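Local coordinates for transferrin binding protein B (Actinobacillus suis, PDB 3PQU) that probably captures host transferrin at the cell surface as an outer-membrane lipoprotein, serving iron acquisition in this porcine pathogen, at residues A[161-166]-A[331-336]; A[231-236]-A[322-327]; A[238-243]-A[268-273]; A[352-357]-A[420-425]. One frame throughout, in Å; residues are numbered along the deposited sequence.

Contact 1. Residues A[161-166]-A[331-336]; sequences SKELPK and TTTERI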
loop_
_atom_site.group_PDB
_atom_site.type_symbol
_atom_site.label_atom_id
_atom_site.label_comp_id
_atom_site.label_asym_id
_atom_site.label_seq_id
_atom_site.Cartn_x
_atom_site.Cartn_y
_atom_site.Cartn_z
ATOM N N SER A 161 1.471 3.142 5.213
ATOM C CA SER A 161 1.457 3.765 6.535
ATOM C C SER A 161 0.134 3.610 7.285
ATOM O O SER A 161 -0.948 3.782 6.720
ATOM C CB SER A 161 1.854 5.228 6.398
ATOM O OG SER A 161 3.058 5.325 5.646
ATOM N N LYS A 162 0.221 3.277 8.566
ATOM C CA LYS A 162 -0.978 3.172 9.387
ATOM C C LYS A 162 -1.188 4.380 10.304
ATOM O O LYS A 162 -2.243 4.515 10.928
ATOM C CB LYS A 162 -0.947 1.870 10.195
ATOM C CG LYS A 162 -0.970 0.606 9.327
ATOM C CD LYS A 162 -1.397 -0.608 10.137
ATOM C CE LYS A 162 -1.735 -1.795 9.235
ATOM N NZ LYS A 162 -0.537 -2.506 8.761
ATOM N N GLU A 163 -0.177 5.240 10.381
ATOM C CA GLU A 163 -0.240 6.465 11.164
ATOM C C GLU A 163 0.304 7.611 10.331
ATOM O O GLU A 163 1.266 7.424 9.595
ATOM C CB GLU A 163 0.598 6.322 12.441
ATOM C CG GLU A 163 0.196 5.149 13.300
ATOM C CD GLU A 163 0.394 5.419 14.777
ATOM O OE1 GLU A 163 0.643 4.454 15.530
ATOM O OE2 GLU A 163 0.298 6.598 15.182
ATOM N N LEU A 164 -0.303 8.792 10.444
ATOM C CA LEU A 164 0.147 9.945 9.660
ATOM C C LEU A 164 0.563 11.076 10.596
ATOM O O LEU A 164 0.008 11.221 11.673
ATOM C CB LEU A 164 -0.943 10.422 8.675
ATOM C CG LEU A 164 -1.467 9.443 7.604
ATOM C CD1 LEU A 164 -2.592 10.064 6.751
ATOM C CD2 LEU A 164 -0.341 8.962 6.699
ATOM N N PRO A 165 1.559 11.874 10.187
ATOM C CA PRO A 165 1.956 13.008 11.021
ATOM C C PRO A 165 0.837 14.038 11.117
ATOM O O PRO A 165 -0.016 14.108 10.237
ATOM C CB PRO A 165 3.154 13.600 10.272
ATOM C CG PRO A 165 3.661 12.482 9.376
ATOM C CD PRO A 165 2.412 11.734 8.991
ATOM N N LYS A 166 0.840 14.806 12.199
ATOM C CA LYS A 166 -0.071 15.930 12.375
ATOM C C LYS A 166 0.631 17.188 11.865
ATOM O O LYS A 166 1.856 17.285 11.932
ATOM C CB LYS A 166 -0.392 16.107 13.862
ATOM C CG LYS A 166 -0.971 14.877 14.531
ATOM C CD LYS A 166 -2.436 14.728 14.201
ATOM C CE LYS A 166 -3.244 15.893 14.747
ATOM N NZ LYS A 166 -4.664 15.841 14.301
ATOM N N THR A 331 7.951 12.848 15.354
ATOM C CA THR A 331 6.787 13.616 14.956
ATOM C C THR A 331 5.581 12.987 15.636
ATOM O O THR A 331 5.488 11.764 15.753
ATOM C CB THR A 331 6.575 13.583 13.424
ATOM O OG1 THR A 331 5.409 14.345 13.080
ATOM C CG2 THR A 331 6.400 12.149 12.933
ATOM N N THR A 332 4.670 13.826 16.103
ATOM C CA THR A 332 3.407 13.352 16.635
ATOM C C THR A 332 2.555 12.818 15.485
ATOM O O THR A 332 2.352 13.501 14.483
ATOM C CB THR A 332 2.672 14.488 17.356
ATOM O OG1 THR A 332 3.490 14.957 18.431
ATOM C CG2 THR A 332 1.336 14.013 17.905
ATOM N N THR A 333 2.080 11.585 15.617
ATOM C CA THR A 333 1.251 10.994 14.581
ATOM C C THR A 333 -0.122 10.639 15.116
ATOM O O THR A 333 -0.334 10.532 16.320
ATOM C CB THR A 333 1.902 9.746 13.987
ATOM O OG1 THR A 333 2.108 8.775 15.016
ATOM C CG2 THR A 333 3.248 10.101 13.363
ATOM N N GLU A 334 -1.060 10.468 14.202
ATOM C CA GLU A 334 -2.387 10.013 14.558
ATOM C C GLU A 334 -2.709 8.773 13.729
ATOM O O GLU A 334 -2.558 8.768 12.498
ATOM C CB GLU A 334 -3.407 11.121 14.318
ATOM C CG GLU A 334 -4.838 10.689 14.532
ATOM C CD GLU A 334 -5.796 11.858 14.587
ATOM O OE1 GLU A 334 -5.412 12.931 15.100
ATOM O OE2 GLU A 334 -6.940 11.704 14.121
ATOM N N ARG A 335 -3.129 7.712 14.404
ATOM C CA ARG A 335 -3.364 6.439 13.735
ATOM C C ARG A 335 -4.599 6.506 12.836
ATOM O O ARG A 335 -5.624 7.032 13.249
ATOM C CB ARG A 335 -3.515 5.325 14.765
ATOM C CG ARG A 335 -3.469 3.958 14.154
ATOM C CD ARG A 335 -3.129 2.892 15.187
ATOM N NE ARG A 335 -2.898 1.613 14.520
ATOM C CZ ARG A 335 -1.705 1.165 14.142
ATOM N NH1 ARG A 335 -0.611 1.881 14.388
ATOM N NH2 ARG A 335 -1.603 -0.007 13.528
ATOM N N ILE A 336 -4.489 5.995 11.606
ATOM C CA ILE A 336 -5.624 5.970 10.683
ATOM C C ILE A 336 -6.188 4.579 10.406
ATOM O O ILE A 336 -7.359 4.436 10.058
ATOM C CB ILE A 336 -5.302 6.615 9.323
ATOM C CG1 ILE A 336 -4.046 5.995 8.694
ATOM C CG2 ILE A 336 -5.162 8.114 9.464
ATOM C CD1 ILE A 336 -3.891 6.359 7.204
HETATM O O HOH W 1 -1.104 7.752 17.822
#
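Glu-163 and Arg-335, which have the largest areas buried here, face each other as a non-hydrogen-bonded antiparallel pair, their CA atoms 4.0 Å apart. The arginine chain runs out extended with CG anti to the backbone N (chi1 -168°), which carries the guanidinium past the glutamate. Glu-163 OE1 lies in the guanidinium plane and forms a salt bridge with Arg-335 NH1 at 3.1 Å; the bond is bent, with 139° at the hydrogen, and the carboxylate stands almost perpendicular to the guanidinium. The other carboxylate oxygen, Glu-163 OE2, accepts from Thr-333 OG1 at 2.8 Å, the hydroxyl approaching from above the carboxylate plane, and a water links OE2 to Thr-333 O. Both glutamate oxygens are thus gripped, which should hold the group's rotation. Lys-162 CB lies over one guanidinium face, toward its rim, and the two basic chains run side by side; Lys-162 NZ goes on to Leu-352 O, while Arg-335 NE pairs with Asp-338. Ile-336 N donates to Lys-162 O (2.8 Å), and the isoleucine packs CD1 against Leu-164 CG at 3.9 Å. Beyond the hydrogen-bonded pair Leu-164 and Glu-334, Lys-166 bends at chi2 and chi3 to bring NZ within 3.1 Å of Glu-334 OE1; OE2 of that glutamate accepts from Thr-428 N. The short strand 163-165 thus borders strand 333-343, whose neighbours in the sheet include 413-424, while Leu-164 touches Ala-304 and Pro-165 touches Phe-237 in adjoining loops.

Contact 2. Residues A[231-236]-A[322-327]; sequences SEFAVD and FAAKSE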
loop_
_atom_site.group_PDB
_atom_site.type_symbol
_atom_site.label_atom_id
_atom_site.label_comp_id
_atom_site.label_asym_id
_atom_site.label_seq_id
_atom_site.Cartn_x
_atom_site.Cartn_y
_atom_site.Cartn_z
ATOM N N SER A 231 12.809 15.906 -6.614
ATOM C CA SER A 231 11.419 16.170 -6.299
ATOM C C SER A 231 11.323 16.805 -4.923
ATOM O O SER A 231 12.144 16.537 -4.038
ATOM C CB SER A 231 10.599 14.875 -6.348
ATOM O OG SER A 231 10.962 13.977 -5.316
ATOM N N GLU A 232 10.315 17.644 -4.739
ATOM C CA GLU A 232 10.018 18.158 -3.414
ATOM C C GLU A 232 8.511 18.241 -3.210
ATOM O O GLU A 232 7.778 18.641 -4.117
ATOM C CB GLU A 232 10.677 19.519 -3.187
ATOM C CG GLU A 232 10.541 19.979 -1.732
ATOM C CD GLU A 232 11.392 21.198 -1.395
ATOM O OE1 GLU A 232 12.434 21.419 -2.056
ATOM O OE2 GLU A 232 11.012 21.928 -0.453
ATOM N N PHE A 233 8.050 17.825 -2.034
ATOM C CA PHE A 233 6.626 17.908 -1.703
ATOM C C PHE A 233 6.352 18.609 -0.368
ATOM O O PHE A 233 7.132 18.495 0.579
ATOM C CB PHE A 233 6.004 16.516 -1.666
ATOM C CG PHE A 233 6.188 15.735 -2.935
ATOM C CD1 PHE A 233 5.213 15.752 -3.917
ATOM C CD2 PHE A 233 7.342 14.983 -3.147
ATOM C CE1 PHE A 233 5.369 15.029 -5.102
ATOM C CE2 PHE A 233 7.511 14.261 -4.320
ATOM C CZ PHE A 233 6.516 14.284 -5.306
ATOM N N ALA A 234 5.234 19.324 -0.302
ATOM C CA ALA A 234 4.781 19.946 0.938
ATOM C C ALA A 234 3.439 19.308 1.289
ATOM O O ALA A 234 2.455 19.516 0.588
ATOM C CB ALA A 234 4.638 21.465 0.758
ATOM N N VAL A 235 3.400 18.504 2.348
ATOM C CA VAL A 235 2.179 17.770 2.668
ATOM C C VAL A 235 1.412 18.435 3.809
ATOM O O VAL A 235 1.960 18.649 4.891
ATOM C CB VAL A 235 2.464 16.298 3.044
ATOM C CG1 VAL A 235 1.154 15.587 3.398
ATOM C CG2 VAL A 235 3.195 15.575 1.913
ATOM N N ASP A 236 0.143 18.752 3.571
ATOM C CA ASP A 236 -0.711 19.342 4.608
ATOM C C ASP A 236 -1.601 18.229 5.150
ATOM O O ASP A 236 -2.718 18.010 4.668
ATOM C CB ASP A 236 -1.553 20.475 4.008
ATOM C CG ASP A 236 -2.464 21.173 5.038
ATOM O OD1 ASP A 236 -2.717 20.639 6.147
ATOM O OD2 ASP A 236 -2.964 22.264 4.708
ATOM N N PHE A 322 7.958 8.765 -8.769
ATOM C CA PHE A 322 8.643 9.666 -7.847
ATOM C C PHE A 322 8.658 9.028 -6.459
ATOM O O PHE A 322 7.852 8.147 -6.171
ATOM C CB PHE A 322 7.976 11.061 -7.805
ATOM C CG PHE A 322 6.474 11.019 -7.552
ATOM C CD1 PHE A 322 5.956 11.007 -6.242
ATOM C CD2 PHE A 322 5.582 11.010 -8.623
ATOM C CE1 PHE A 322 4.595 10.967 -6.024
ATOM C CE2 PHE A 322 4.199 10.975 -8.413
ATOM C CZ PHE A 322 3.703 10.951 -7.120
ATOM N N ALA A 323 9.612 9.449 -5.629
ATOM C CA ALA A 323 9.795 8.894 -4.297
ATOM C C ALA A 323 10.502 9.952 -3.480
ATOM O O ALA A 323 11.363 10.649 -3.993
ATOM C CB ALA A 323 10.643 7.617 -4.340
ATOM N N ALA A 324 10.144 10.073 -2.211
ATOM C CA ALA A 324 10.726 11.121 -1.382
ATOM C C ALA A 324 10.597 10.755 0.103
ATOM O O ALA A 324 9.754 9.933 0.481
ATOM C CB ALA A 324 10.014 12.458 -1.676
ATOM N N LYS A 325 11.428 11.354 0.942
ATOM C CA LYS A 325 11.329 11.100 2.370
ATOM C C LYS A 325 11.344 12.398 3.142
ATOM O O LYS A 325 11.855 13.401 2.663
ATOM C CB LYS A 325 12.443 10.179 2.861
ATOM C CG LYS A 325 13.819 10.766 2.856
ATOM C CD LYS A 325 14.771 9.856 3.621
ATOM C CE LYS A 325 16.221 10.260 3.369
ATOM N NZ LYS A 325 17.222 9.333 3.995
ATOM N N SER A 326 10.763 12.377 4.335
ATOM C CA SER A 326 10.733 13.561 5.156
ATOM C C SER A 326 11.906 13.469 6.095
ATOM O O SER A 326 12.496 12.396 6.266
ATOM C CB SER A 326 9.434 13.643 5.954
ATOM O OG SER A 326 9.353 12.591 6.896
ATOM N N GLU A 327 12.267 14.607 6.666
ATOM C CA GLU A 327 13.195 14.594 7.770
ATOM C C GLU A 327 12.352 14.125 8.938
ATOM O O GLU A 327 11.165 14.424 9.031
ATOM C CB GLU A 327 13.860 15.952 7.999
ATOM C CG GLU A 327 12.941 17.062 8.459
ATOM C CD GLU A 327 13.628 18.424 8.420
ATOM O OE1 GLU A 327 14.656 18.553 7.721
ATOM O OE2 GLU A 327 13.138 19.364 9.083
#
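Apolar contact between Phe-233 and Phe-322 dominates here, with no hydrogen bond between the two strands. The rings meet obliquely, their planes 39° apart and their centroids separated by 5.3 Å, so the pair is neither a parallel stack nor a T. The far end of one ring does the touching: Phe-233 CZ comes to 3.5 Å from Phe-322 CD1, beside the root of the other ring. Phe-322 reaches this place with CG set between its own backbone N and carbonyl carbon (chi1 52°). Beside the aromatic pair, the Ala-324 methyl meets Phe-233 obliquely, CB 4.0 Å from CD2. The polar element is small. The CB of Ser-231 is directed toward 322-327, and OG passes 4.1 Å from Ala-324 CB, but this hydroxyl is hydrogen-bonded to Thr-175 O in strand 170-183. Met-307 of strand 306-312 touches both Phe-233 and Ala-324 and extends the apolar cluster. The short segments 231-236 and 322-326 run at 57° to each other, their axes 7.4 Å apart at the closest; they are not paired with each other, and strand 170-183 lies between them and pairs with both. Side chains that turn inward from strands flanking a common neighbour and meet in this way help fill the interior of a closed antiparallel beta barrel.

Contact 3. Residues A[238-243]-A[268-273]; sequences DNKKLT and ADITGN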
loop_
_atom_site.group_PDB
_atom_site.type_symbol
_atom_site.label_atom_id
_atom_site.label_comp_id
_atom_site.label_asym_id
_atom_site.label_seq_id
_atom_site.Cartn_x
_atom_site.Cartn_y
_atom_site.Cartn_z
ATOM N N ASP A 238 -3.162 17.810 8.008
ATOM C CA ASP A 238 -4.397 18.250 8.668
ATOM C C ASP A 238 -5.544 18.550 7.685
ATOM O O ASP A 238 -6.708 18.319 8.005
ATOM C CB ASP A 238 -4.123 19.447 9.589
ATOM C CG ASP A 238 -3.269 19.073 10.794
ATOM O OD1 ASP A 238 -2.976 17.867 10.978
ATOM O OD2 ASP A 238 -2.890 19.986 11.558
ATOM N N ASN A 239 -5.218 19.046 6.491
ATOM C CA ASN A 239 -6.232 19.312 5.469
ATOM C C ASN A 239 -6.301 18.222 4.380
ATOM O O ASN A 239 -7.021 18.356 3.387
ATOM C CB ASN A 239 -6.038 20.708 4.854
ATOM C CG ASN A 239 -6.465 21.826 5.803
ATOM O OD1 ASN A 239 -7.486 21.720 6.482
ATOM N ND2 ASN A 239 -5.682 22.898 5.856
ATOM N N LYS A 240 -5.553 17.142 4.575
ATOM C CA LYS A 240 -5.598 16.014 3.647
ATOM C C LYS A 240 -5.239 16.401 2.213
ATOM O O LYS A 240 -5.883 15.937 1.259
ATOM C CB LYS A 240 -6.999 15.406 3.643
ATOM C CG LYS A 240 -7.449 14.837 4.982
ATOM C CD LYS A 240 -6.501 13.752 5.454
ATOM C CE LYS A 240 -7.029 13.031 6.690
ATOM N NZ LYS A 240 -6.028 12.048 7.207
ATOM N N LYS A 241 -4.232 17.250 2.051
ATOM C CA LYS A 241 -3.826 17.706 0.715
ATOM C C LYS A 241 -2.313 17.761 0.643
ATOM O O LYS A 241 -1.652 17.772 1.667
ATOM C CB LYS A 241 -4.356 19.120 0.428
ATOM C CG LYS A 241 -5.854 19.250 0.254
ATOM C CD LYS A 241 -6.233 20.696 -0.064
ATOM C CE LYS A 241 -7.698 20.814 -0.474
ATOM N NZ LYS A 241 -8.012 20.049 -1.723
ATOM N N LEU A 242 -1.777 17.854 -0.569
ATOM C CA LEU A 242 -0.354 18.064 -0.742
ATOM C C LEU A 242 -0.071 18.731 -2.073
ATOM O O LEU A 242 -0.855 18.624 -3.020
ATOM C CB LEU A 242 0.392 16.719 -0.680
ATOM C CG LEU A 242 0.164 15.718 -1.820
ATOM C CD1 LEU A 242 1.013 16.037 -3.048
ATOM C CD2 LEU A 242 0.464 14.299 -1.333
ATOM N N THR A 243 1.080 19.382 -2.154
ATOM C CA THR A 243 1.551 19.930 -3.411
ATOM C C THR A 243 2.997 19.505 -3.592
ATOM O O THR A 243 3.618 18.960 -2.675
ATOM C CB THR A 243 1.491 21.471 -3.422
ATOM O OG1 THR A 243 2.366 21.986 -2.410
ATOM C CG2 THR A 243 0.057 21.985 -3.197
ATOM N N ALA A 268 -2.531 17.036 -4.970
ATOM C CA ALA A 268 -3.225 15.783 -4.683
ATOM C C ALA A 268 -3.993 15.847 -3.370
ATOM O O ALA A 268 -3.688 16.660 -2.501
ATOM C CB ALA A 268 -2.231 14.589 -4.695
ATOM N N ASP A 269 -5.016 15.010 -3.263
ATOM C CA ASP A 269 -5.802 14.886 -2.043
ATOM C C ASP A 269 -5.562 13.515 -1.419
ATOM O O ASP A 269 -5.444 12.508 -2.127
ATOM C CB ASP A 269 -7.303 15.043 -2.333
ATOM C CG ASP A 269 -7.655 16.423 -2.877
ATOM O OD1 ASP A 269 -7.199 17.431 -2.301
ATOM O OD2 ASP A 269 -8.390 16.494 -3.885
ATOM N N ILE A 270 -5.549 13.481 -0.093
ATOM C CA ILE A 270 -5.195 12.282 0.659
ATOM C C ILE A 270 -6.426 11.519 1.129
ATOM O O ILE A 270 -7.290 12.082 1.804
ATOM C CB ILE A 270 -4.338 12.638 1.904
ATOM C CG1 ILE A 270 -2.981 13.214 1.483
ATOM C CG2 ILE A 270 -4.139 11.422 2.795
ATOM C CD1 ILE A 270 -2.221 13.899 2.629
ATOM N N THR A 271 -6.497 10.238 0.783
ATOM C CA THR A 271 -7.538 9.342 1.295
ATOM C C THR A 271 -6.853 8.103 1.850
ATOM O O THR A 271 -6.006 7.516 1.179
ATOM C CB THR A 271 -8.515 8.885 0.187
ATOM O OG1 THR A 271 -9.101 10.022 -0.456
ATOM C CG2 THR A 271 -9.626 8.018 0.771
ATOM N N GLY A 272 -7.216 7.692 3.063
ATOM C CA GLY A 272 -6.513 6.602 3.708
ATOM C C GLY A 272 -5.031 6.962 3.756
ATOM O O GLY A 272 -4.683 8.090 4.122
ATOM N N ASN A 273 -4.151 6.031 3.384
ATOM C CA ASN A 273 -2.720 6.366 3.270
ATOM C C ASN A 273 -2.292 6.626 1.822
ATOM O O ASN A 273 -1.107 6.563 1.490
ATOM C CB ASN A 273 -1.821 5.309 3.918
ATOM C CG ASN A 273 -2.066 3.898 3.364
ATOM O OD1 ASN A 273 -2.391 3.727 2.199
ATOM N ND2 ASN A 273 -1.927 2.888 4.215
HETATM O O HOH W 2 -6.076 9.629 5.762
#
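With CG anti to the carbonyl carbon in both Lys-241 (chi1 -69°) and Asp-269 (chi1 -63°), the two side chains lie alongside one another and point the same way. A final turn at chi4 (-62°) folds the lysine tip back onto the carboxylate. Lys-241 NZ then meets Asp-269 OD1 on its syn side at 2.8 Å, somewhat out of the carboxylate plane, and Lys-241 CG also passes 3.4 Å from that oxygen. The salt bridge joins a non-hydrogen-bonded antiparallel pair. On the other face of the sheet Leu-242 packs CG against Ala-268 CB at 3.9 Å, and the backbones of this pair exchange two hydrogen bonds: Leu-242 N to Ala-268 O, and Ala-268 N to Leu-242 O. Ile-270 N donates to Lys-240 O at 2.8 Å, from well above the carbonyl plane. The isoleucine side chain lies across the Lys-240 to Lys-241 peptide, its CD1 3.9 Å from Lys-240 C. Lys-240 and Lys-241 together face Asp-236 as a G1 beta bulge, Lys-240 taking a positive phi. A water accepts from Lys-240 NZ (2.8 Å) and donates to Gly-272 O. Strands 241-249 and 260-271 form a hairpin, and this contact lies at the end remote from its turn. Leu-242 and Ile-270 both touch Val-235, while Leu-242 and Ala-268 reach Phe-275. The chemistry is therefore split across the sheet: a charged pair on the exposed face, which probably gains only modestly from its attraction in water, and apolar groups on the buried one.

Contact 4. Residues A[352-357]-A[420-425]; sequences LNNFGD and FLQGER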
loop_
_atom_site.group_PDB
_atom_site.type_symbol
_atom_site.label_atom_id
_atom_site.label_comp_id
_atom_site.label_asym_id
_atom_site.label_seq_id
_atom_site.Cartn_x
_atom_site.Cartn_y
_atom_site.Cartn_z
ATOM N N LEU A 352 -0.883 -6.399 8.497
ATOM C CA LEU A 352 -1.370 -6.691 7.147
ATOM C C LEU A 352 -1.242 -5.442 6.290
ATOM O O LEU A 352 -1.318 -4.330 6.803
ATOM C CB LEU A 352 -2.845 -7.118 7.175
ATOM C CG LEU A 352 -3.243 -8.427 7.865
ATOM C CD1 LEU A 352 -4.757 -8.527 7.982
ATOM C CD2 LEU A 352 -2.680 -9.631 7.118
ATOM N N ASN A 353 -1.051 -5.618 4.988
ATOM C CA ASN A 353 -1.128 -4.491 4.087
ATOM C C ASN A 353 -2.558 -3.983 3.986
ATOM O O ASN A 353 -3.470 -4.744 3.688
ATOM C CB ASN A 353 -0.615 -4.880 2.702
ATOM C CG ASN A 353 0.863 -5.194 2.714
ATOM O OD1 ASN A 353 1.633 -4.541 3.416
ATOM N ND2 ASN A 353 1.266 -6.201 1.946
ATOM N N ASN A 354 -2.750 -2.694 4.224
ATOM C CA ASN A 354 -4.051 -2.070 3.994
ATOM C C ASN A 354 -3.909 -0.608 3.562
ATOM O O ASN A 354 -3.002 0.092 4.028
ATOM C CB ASN A 354 -4.894 -2.177 5.256
ATOM C CG ASN A 354 -6.325 -1.775 5.030
ATOM O OD1 ASN A 354 -6.665 -0.592 5.065
ATOM N ND2 ASN A 354 -7.174 -2.756 4.784
ATOM N N PHE A 355 -4.798 -0.144 2.685
ATOM C CA PHE A 355 -4.663 1.207 2.124
ATOM C C PHE A 355 -5.679 2.202 2.699
ATOM O O PHE A 355 -5.718 3.366 2.305
ATOM C CB PHE A 355 -4.747 1.173 0.588
ATOM C CG PHE A 355 -3.672 0.338 -0.064
ATOM C CD1 PHE A 355 -2.331 0.655 0.095
ATOM C CD2 PHE A 355 -4.007 -0.751 -0.852
ATOM C CE1 PHE A 355 -1.351 -0.107 -0.498
ATOM C CE2 PHE A 355 -3.027 -1.513 -1.459
ATOM C CZ PHE A 355 -1.693 -1.192 -1.280
ATOM N N GLY A 356 -6.497 1.742 3.637
ATOM C CA GLY A 356 -7.513 2.600 4.215
ATOM C C GLY A 356 -8.926 2.134 3.942
ATOM O O GLY A 356 -9.888 2.842 4.252
ATOM N N ASP A 357 -9.054 0.948 3.350
ATOM C CA ASP A 357 -10.360 0.310 3.195
ATOM C C ASP A 357 -10.392 -1.019 3.949
ATOM O O ASP A 357 -9.785 -2.000 3.516
ATOM C CB ASP A 357 -10.676 0.107 1.711
ATOM C CG ASP A 357 -12.071 -0.468 1.478
ATOM O OD1 ASP A 357 -12.760 -0.797 2.463
ATOM O OD2 ASP A 357 -12.472 -0.592 0.297
ATOM N N PHE A 420 -8.246 -12.229 11.708
ATOM C CA PHE A 420 -7.884 -10.906 11.231
ATOM C C PHE A 420 -8.858 -9.857 11.718
ATOM O O PHE A 420 -10.014 -10.148 12.068
ATOM C CB PHE A 420 -7.801 -10.857 9.711
ATOM C CG PHE A 420 -9.129 -10.919 9.033
ATOM C CD1 PHE A 420 -9.835 -9.761 8.760
ATOM C CD2 PHE A 420 -9.671 -12.137 8.658
ATOM C CE1 PHE A 420 -11.061 -9.814 8.127
ATOM C CE2 PHE A 420 -10.893 -12.200 8.023
ATOM C CZ PHE A 420 -11.592 -11.033 7.757
ATOM N N LEU A 421 -8.358 -8.629 11.734
ATOM C CA LEU A 421 -9.114 -7.457 12.138
ATOM C C LEU A 421 -8.595 -6.242 11.383
ATOM O O LEU A 421 -7.403 -5.974 11.378
ATOM C CB LEU A 421 -8.943 -7.217 13.632
ATOM C CG LEU A 421 -9.459 -5.854 14.106
ATOM C CD1 LEU A 421 -10.944 -5.923 14.432
ATOM C CD2 LEU A 421 -8.666 -5.361 15.308
ATOM N N GLN A 422 -9.497 -5.514 10.746
ATOM C CA GLN A 422 -9.143 -4.296 10.032
ATOM C C GLN A 422 -10.165 -3.229 10.382
ATOM O O GLN A 422 -11.350 -3.529 10.559
ATOM C CB GLN A 422 -9.126 -4.529 8.511
ATOM C CG GLN A 422 -8.261 -5.702 8.047
ATOM C CD GLN A 422 -8.070 -5.739 6.530
ATOM O OE1 GLN A 422 -6.959 -5.925 6.041
ATOM N NE2 GLN A 422 -9.158 -5.562 5.782
ATOM N N GLY A 423 -9.714 -1.984 10.482
ATOM C CA GLY A 423 -10.605 -0.875 10.780
ATOM C C GLY A 423 -10.092 0.465 10.278
ATOM O O GLY A 423 -8.889 0.668 10.125
ATOM N N GLU A 424 -11.018 1.377 10.015
ATOM C CA GLU A 424 -10.684 2.742 9.618
ATOM C C GLU A 424 -10.943 3.665 10.814
ATOM O O GLU A 424 -12.093 3.981 11.130
ATOM C CB GLU A 424 -11.524 3.134 8.399
ATOM C CG GLU A 424 -11.424 2.093 7.267
ATOM C CD GLU A 424 -12.586 2.131 6.257
ATOM O OE1 GLU A 424 -13.282 3.161 6.147
ATOM O OE2 GLU A 424 -12.800 1.119 5.553
ATOM N N ARG A 425 -9.864 4.069 11.483
ATOM C CA ARG A 425 -9.946 4.797 12.754
ATOM C C ARG A 425 -10.732 6.089 12.630
ATOM O O ARG A 425 -10.634 6.800 11.626
ATOM C CB ARG A 425 -8.547 5.132 13.280
ATOM C CG ARG A 425 -7.768 3.950 13.831
ATOM C CD ARG A 425 -8.131 3.668 15.256
ATOM N NE ARG A 425 -7.315 2.598 15.828
ATOM C CZ ARG A 425 -6.467 2.744 16.843
ATOM N NH1 ARG A 425 -5.791 1.692 17.283
ATOM N NH2 ARG A 425 -6.308 3.927 17.434
HETATM O O HOH W 3 -5.328 -6.879 3.998
#
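Gln-422 reaches from its strand to the Asn-354 amide with an extended chain, CG anti to the carbonyl carbon (chi1 -53°). The two amide planes stand nearly perpendicular, and the bond from Asn-354 ND2 to Gln-422 OE1 is weak, 3.4 Å long. A water secures the same oxygen more closely, donating to Gln-422 OE1 and to Asn-353 O, both at 2.8 Å. At the other end of the amide, Gln-422 NE2 is hydrogen-bonded to Val-360 O and Ala-358 O. Asn-354, its CG anti to the backbone N (chi1 -170°), turns the amide back over its own loop: OD1 accepts from Gly-356 N at 2.7 Å, and ND2 donates to Asp-357 O at 3.0 Å. Leu-352 CD1 packs on Phe-420 CB at 4.2 Å. Glu-424 brings its carboxylate carbon CD to 3.4 Å from Gly-356 O and runs beside Asp-357. Their oxygens OE2 and OD1 are 3.6 Å apart, a like-charge approach probably eased by Lys-29, which forms a salt bridge with Glu-424 OE2; Ala-358 N and Ser-359 N also donate to these two acids. Asn-354 thus opens an Asx turn within the loop 352-357, which lies against strand 413-424 in the C-lobe handle domain.

How the contacts relate
From the N terminus, 161-166 comes first and pairs with 331-336; contact 1 thereby closes a long loop that contains the strands of the N-lobe barrel. Nested within it, contact 2 joins 231-236 and 322-327, on strands either side of 170-183, within the barrel interior, and contact 3, nested in turn inside contact 2, ties the hairpin of 241-249 and 260-271. Contacts 2 and 3 share a sheet, strand 229-236 lying beside 241-249. Contact 4 follows in series, within the C-lobe handle. Asn-273 of contact 3 bridges the parts, its ND2 probably hydrogen-bonding both Ser-161 O of contact 1 and Asn-354 O of contact 4. Contacts 2 and 4 do not touch, their nearest atoms being about 14 Å apart.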